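Local coordinates for protein putative hexulose 6 phosphate synthase (PDB 3F4W) that is a putative hexulose 6 phosphate synthase by name, a TIM-barrel protein of the orotidine 5'-phosphate decarboxylase/HUMPS family, at residues E55-A60 against A78-V83; Q4-E9 against I28-T33. All coordinates share one frame; numbering follows the deposited sequence.

Contact 1 of 2, residues E55-A60 against A78-V83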
loop_
_atom_site.group_PDB
_atom_site.type_symbol
_atom_site.label_atom_id
_atom_site.label_comp_id
_atom_site.label_asym_id
_atom_site.label_seq_id
_atom_site.Cartn_x
_atom_site.Cartn_y
_atom_site.Cartn_z
ATOM N N GLU A 55 7.888 -13.524 15.976
ATOM C CA GLU A 55 7.626 -12.134 15.620
ATOM C C GLU A 55 6.778 -12.073 14.353
ATOM O O GLU A 55 6.955 -12.873 13.437
ATOM C CB GLU A 55 8.929 -11.355 15.441
ATOM C CG GLU A 55 9.651 -11.064 16.747
ATOM C CD GLU A 55 10.906 -10.233 16.552
ATOM O OE1 GLU A 55 11.172 -9.353 17.401
ATOM O OE2 GLU A 55 11.625 -10.456 15.555
ATOM N N VAL A 56 5.850 -11.127 14.314
ATOM C CA VAL A 56 4.960 -10.992 13.170
ATOM C C VAL A 56 5.169 -9.634 12.518
ATOM O O VAL A 56 5.157 -8.603 13.191
ATOM C CB VAL A 56 3.475 -11.177 13.573
ATOM C CG1 VAL A 56 2.559 -10.958 12.380
ATOM C CG2 VAL A 56 3.252 -12.564 14.164
ATOM N N LEU A 57 5.385 -9.654 11.205
ATOM C CA LEU A 57 5.574 -8.450 10.404
ATOM C C LEU A 57 4.333 -8.224 9.540
ATOM O O LEU A 57 3.912 -9.119 8.815
ATOM C CB LEU A 57 6.818 -8.629 9.516
ATOM C CG LEU A 57 7.312 -7.712 8.377
ATOM C CD1 LEU A 57 6.198 -7.048 7.585
ATOM C CD2 LEU A 57 8.341 -6.677 8.852
ATOM N N ALA A 58 3.742 -7.035 9.624
ATOM C CA ALA A 58 2.618 -6.691 8.755
ATOM C C ALA A 58 3.115 -5.878 7.567
ATOM O O ALA A 58 3.522 -4.725 7.724
ATOM C CB ALA A 58 1.561 -5.907 9.531
ATOM N N ASP A 59 3.092 -6.480 6.382
ATOM C CA ASP A 59 3.608 -5.826 5.188
ATOM C C ASP A 59 2.563 -4.908 4.564
ATOM O O ASP A 59 2.103 -5.138 3.443
ATOM C CB ASP A 59 4.075 -6.856 4.164
ATOM C CG ASP A 59 4.934 -6.246 3.079
ATOM O OD1 ASP A 59 5.483 -5.146 3.300
ATOM O OD2 ASP A 59 5.061 -6.868 2.006
ATOM N N ALA A 60 2.192 -3.867 5.301
ATOM C CA ALA A 60 1.169 -2.933 4.847
ATOM C C ALA A 60 1.654 -2.034 3.708
ATOM O O ALA A 60 0.847 -1.526 2.929
ATOM C CB ALA A 60 0.678 -2.093 6.014
ATOM N N ALA A 78 0.968 -7.037 15.566
ATOM C CA ALA A 78 2.162 -6.974 14.728
ATOM C C ALA A 78 3.358 -6.449 15.518
ATOM O O ALA A 78 3.221 -5.530 16.319
ATOM C CB ALA A 78 1.910 -6.102 13.500
ATOM N N ASP A 79 4.526 -7.042 15.292
ATOM C CA ASP A 79 5.769 -6.565 15.898
ATOM C C ASP A 79 6.499 -5.578 14.990
ATOM O O ASP A 79 7.267 -4.739 15.462
ATOM C CB ASP A 79 6.679 -7.748 16.223
ATOM C CG ASP A 79 6.040 -8.704 17.189
ATOM O OD1 ASP A 79 5.709 -9.836 16.780
ATOM O OD2 ASP A 79 5.834 -8.304 18.355
ATOM N N TYR A 80 6.267 -5.705 13.685
ATOM C CA TYR A 80 6.810 -4.788 12.690
ATOM C C TYR A 80 5.706 -4.353 11.732
ATOM O O TYR A 80 4.750 -5.091 11.501
ATOM C CB TYR A 80 7.903 -5.464 11.856
ATOM C CG TYR A 80 9.061 -6.070 12.622
ATOM C CD1 TYR A 80 10.245 -5.367 12.795
ATOM C CD2 TYR A 80 8.983 -7.356 13.142
ATOM C CE1 TYR A 80 11.311 -5.917 13.479
ATOM C CE2 TYR A 80 10.048 -7.919 13.831
ATOM C CZ TYR A 80 11.210 -7.190 13.996
ATOM O OH TYR A 80 12.277 -7.736 14.674
ATOM N N VAL A 81 5.847 -3.158 11.171
ATOM C CA VAL A 81 5.026 -2.746 10.035
ATOM C C VAL A 81 5.942 -2.143 8.984
ATOM O O VAL A 81 6.972 -1.563 9.320
ATOM C CB VAL A 81 3.946 -1.714 10.425
ATOM C CG1 VAL A 81 2.996 -2.303 11.464
ATOM C CG2 VAL A 81 4.583 -0.431 10.933
ATOM N N THR A 82 5.579 -2.290 7.713
ATOM C CA THR A 82 6.365 -1.690 6.643
ATOM C C THR A 82 5.732 -0.396 6.151
ATOM O O THR A 82 4.512 -0.289 6.037
ATOM C CB THR A 82 6.563 -2.635 5.432
ATOM O OG1 THR A 82 5.288 -3.063 4.939
ATOM C CG2 THR A 82 7.398 -3.846 5.819
ATOM N N VAL A 83 6.586 0.584 5.886
ATOM C CA VAL A 83 6.199 1.835 5.256
ATOM C C VAL A 83 7.097 2.004 4.032
ATOM O O VAL A 83 8.244 1.561 4.038
ATOM C CB VAL A 83 6.383 3.032 6.216
ATOM C CG1 VAL A 83 7.857 3.212 6.568
ATOM C CG2 VAL A 83 5.834 4.303 5.603
#
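Leu57 and Tyr80 press tightly together on the barrel-interior side of two neighbouring strands, CD2 of Leu57 coming within 3.3 Å of CB of Tyr80, with the two side chains crossing at about a right angle. With CG of Leu57 anti to its backbone N (chi1 171°), CD1 reaches further along the partner strand and meets the CG2 methyl of Thr82. On the opposite face the contact is lighter: the CB atoms of Ala58 and Ala78 lie 4.0 Å apart, and helices 42-50 and 66-75 pack over this side, Ile44 touching Ala58 and Leu73 touching Val81. Between the faces run the backbone bonds of a parallel ladder. Ala58 N gives a nearly straight bond to Tyr80 O, while Val56 O takes two donors, Asp79 N at 2.7 Å and Tyr80 N at 3.1 Å. These strands, with helix 66-75 between them, form one beta-alpha-beta unit of the TIM barrel. Toward the C-terminal ends, Thr82 OG1 donates to Asp59 OD1 at 2.7 Å, meeting the anti lone pair of that oxygen, the one turned away from OD2; OD2 itself forms a salt bridge with Lys61. Both side chains are buried, so these bonds satisfy polar atoms inside the barrel. The N-terminal end is the more open one, Glu55 and Asp79 being partly exposed, and its contacts are polar. There Asp79 OD1 accepts Val56 N at 2.8 Å through its anti lone pair and also pairs with Lys48 in a salt bridge. Glu55 extends past the edge of the Tyr80 ring, its carboxylate plane nearly perpendicular to the ring at 89°. Tyr80 OH donates to Glu55 OE2 at 2.9 Å from above that carboxylate plane, and Lys2 adds a salt bridge to the same oxygen.

Contact 2 of 2, residues Q4-E9 against I28-T33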
loop_
_atom_site.group_PDB
_atom_site.type_symbol
_atom_site.label_atom_id
_atom_site.label_comp_id
_atom_site.label_asym_id
_atom_site.label_seq_id
_atom_site.Cartn_x
_atom_site.Cartn_y
_atom_site.Cartn_z
ATOM N N GLN A 4 13.074 -14.125 7.598
ATOM C CA GLN A 4 11.708 -13.621 7.536
ATOM C C GLN A 4 10.988 -14.305 6.378
ATOM O O GLN A 4 11.494 -14.332 5.257
ATOM C CB GLN A 4 11.719 -12.102 7.352
ATOM C CG GLN A 4 10.364 -11.482 7.073
ATOM C CD GLN A 4 10.401 -9.964 7.162
ATOM O OE1 GLN A 4 11.057 -9.404 8.040
ATOM N NE2 GLN A 4 9.695 -9.295 6.256
ATOM N N LEU A 5 9.818 -14.874 6.662
ATOM C CA LEU A 5 9.042 -15.601 5.661
ATOM C C LEU A 5 7.823 -14.814 5.183
ATOM O O LEU A 5 6.883 -14.585 5.946
ATOM C CB LEU A 5 8.586 -16.951 6.217
ATOM C CG LEU A 5 7.662 -17.771 5.315
ATOM C CD1 LEU A 5 8.410 -18.280 4.091
ATOM C CD2 LEU A 5 7.062 -18.928 6.086
ATOM N N ALA A 6 7.831 -14.420 3.915
ATOM C CA ALA A 6 6.701 -13.690 3.342
ATOM C C ALA A 6 5.548 -14.611 2.938
ATOM O O ALA A 6 5.694 -15.457 2.057
ATOM C CB ALA A 6 7.156 -12.849 2.147
ATOM N N LEU A 7 4.403 -14.442 3.594
ATOM C CA LEU A 7 3.177 -15.117 3.190
ATOM C C LEU A 7 2.336 -14.164 2.342
ATOM O O LEU A 7 1.604 -13.329 2.871
ATOM C CB LEU A 7 2.381 -15.577 4.413
ATOM C CG LEU A 7 3.118 -16.469 5.415
ATOM C CD1 LEU A 7 2.214 -16.800 6.587
ATOM C CD2 LEU A 7 3.612 -17.740 4.744
ATOM N N ASP A 8 2.447 -14.286 1.025
ATOM C CA ASP A 8 1.827 -13.315 0.127
ATOM C C ASP A 8 0.456 -13.736 -0.408
ATOM O O ASP A 8 -0.531 -13.019 -0.237
ATOM C CB ASP A 8 2.770 -12.982 -1.033
ATOM C CG ASP A 8 3.901 -12.046 -0.620
ATOM O OD1 ASP A 8 3.781 -11.387 0.436
ATOM O OD2 ASP A 8 4.911 -11.966 -1.355
ATOM N N GLU A 9 0.395 -14.896 -1.054
ATOM C CA GLU A 9 -0.791 -15.270 -1.817
ATOM C C GLU A 9 -1.662 -16.339 -1.159
ATOM O O GLU A 9 -2.586 -16.864 -1.784
ATOM C CB GLU A 9 -0.381 -15.700 -3.226
ATOM C CG GLU A 9 0.471 -14.656 -3.941
ATOM C CD GLU A 9 0.790 -15.031 -5.375
ATOM O OE1 GLU A 9 0.284 -16.070 -5.847
ATOM O OE2 GLU A 9 1.549 -14.284 -6.031
ATOM N N ILE A 28 10.849 -14.529 11.648
ATOM C CA ILE A 28 9.799 -13.527 11.491
ATOM C C ILE A 28 8.755 -13.991 10.487
ATOM O O ILE A 28 9.083 -14.322 9.351
ATOM C CB ILE A 28 10.371 -12.184 11.003
ATOM C CG1 ILE A 28 11.425 -11.660 11.982
ATOM C CG2 ILE A 28 9.248 -11.172 10.821
ATOM C CD1 ILE A 28 12.175 -10.434 11.483
ATOM N N ILE A 29 7.499 -14.026 10.911
ATOM C CA ILE A 29 6.411 -14.374 10.013
ATOM C C ILE A 29 5.865 -13.092 9.398
ATOM O O ILE A 29 5.412 -12.195 10.110
ATOM C CB ILE A 29 5.281 -15.109 10.757
ATOM C CG1 ILE A 29 5.845 -16.313 11.517
ATOM C CG2 ILE A 29 4.182 -15.525 9.784
ATOM C CD1 ILE A 29 4.798 -17.108 12.275
ATOM N N GLU A 30 5.925 -12.995 8.077
ATOM C CA GLU A 30 5.426 -11.809 7.400
ATOM C C GLU A 30 4.039 -12.045 6.807
ATOM O O GLU A 30 3.844 -12.944 5.992
ATOM C CB GLU A 30 6.386 -11.355 6.297
ATOM C CG GLU A 30 5.802 -10.261 5.407
ATOM C CD GLU A 30 6.667 -9.942 4.201
ATOM O OE1 GLU A 30 7.897 -10.136 4.273
ATOM O OE2 GLU A 30 6.111 -9.490 3.177
ATOM N N VAL A 31 3.073 -11.240 7.226
ATOM C CA VAL A 31 1.787 -11.225 6.544
ATOM C C VAL A 31 1.921 -10.304 5.334
ATOM O O VAL A 31 1.970 -9.082 5.480
ATOM C CB VAL A 31 0.658 -10.753 7.475
ATOM C CG1 VAL A 31 -0.663 -10.661 6.720
ATOM C CG2 VAL A 31 0.536 -11.696 8.661
ATOM N N GLY A 32 2.006 -10.900 4.147
ATOM C CA GLY A 32 2.191 -10.154 2.912
ATOM C C GLY A 32 1.051 -9.205 2.588
ATOM O O GLY A 32 -0.046 -9.330 3.132
ATOM N N THR A 33 1.303 -8.259 1.689
ATOM C CA THR A 33 0.319 -7.219 1.395
ATOM C C THR A 33 -1.016 -7.748 0.861
ATOM O O THR A 33 -2.071 -7.351 1.344
ATOM C CB THR A 33 0.879 -6.165 0.426
ATOM O OG1 THR A 33 2.160 -5.732 0.894
ATOM C CG2 THR A 33 -0.060 -4.970 0.343
HETATM O O HOH W 1 3.919 -8.593 0.400
#
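The first beta-alpha-beta unit of the TIM barrel brings Gln4 and Glu30 together, on parallel strands linked by helix 12-22. Both side chains project into the barrel, where Gln4 NE2 donates to Glu30 OE1 at 2.8 Å. Glu30 OE1 lies in the plane of the Gln4 amide, but the N-H meets that oxygen from above the carboxylate plane, the two planes standing 85° apart. Each chain leaves its backbone with CG anti to N (Glu30 chi1 170°) and runs on extended, which carries the two polar ends into contact. Beside the Glu30 carboxylate sits the Ala6 methyl, its CB 3.5 Å from Glu30 OE1; a malonate ion, probably from the crystallisation liquor, is bound close to that methyl. The CG2 and CD1 carbons of Ile28 line the oxygen side of the Gln4 amide. On the reverse face, turned to the helices, Leu7 CD1 meets Ile29 CG2 at 4.0 Å, and Met19 of helix 12-22 touches both residues. Backbone bonds alternate between the strands: Leu5 N to Ile28 O, Glu30 N to Leu5 O, Leu7 N to Glu30 O and finally Gly32 N to Leu7 O. Asp8, just past the end of its strand, brings OD1 to 4.1 Å from Glu30 OE2, two like charges close together. Gly32, at the N-cap position of helix 33-39, lets Asp8 come close: the CA of Gly32 lies 3.2 Å from Asp8 OD1. A water then joins this carboxylate to the start of the helix, donating to Asp8 OD1 at 2.8 Å and accepting from Thr33 N at 2.9 Å.

Overall arrangement
Contact 2 comes first along the chain and closes before contact 1 opens, so the two follow in series around the eight-stranded parallel barrel. Their centres lie about 9 Å apart. Strands 28-31 and 55-62 are neighbours in the sheet, which makes the four strands a continuous half of the barrel wall, with helix 42-50 packing against both contacts. At the seam, Leu57 N probably bonds to Ile29 O at 2.8 Å, and Thr33 OG1 probably to Asp59 O at 2.6 Å. Inside the barrel, Leu57 packs against Gln4 and Ile28, while the acidic groups of Glu30 and Asp59 converge near the C-terminal strand ends, where TIM barrels carry their active sites.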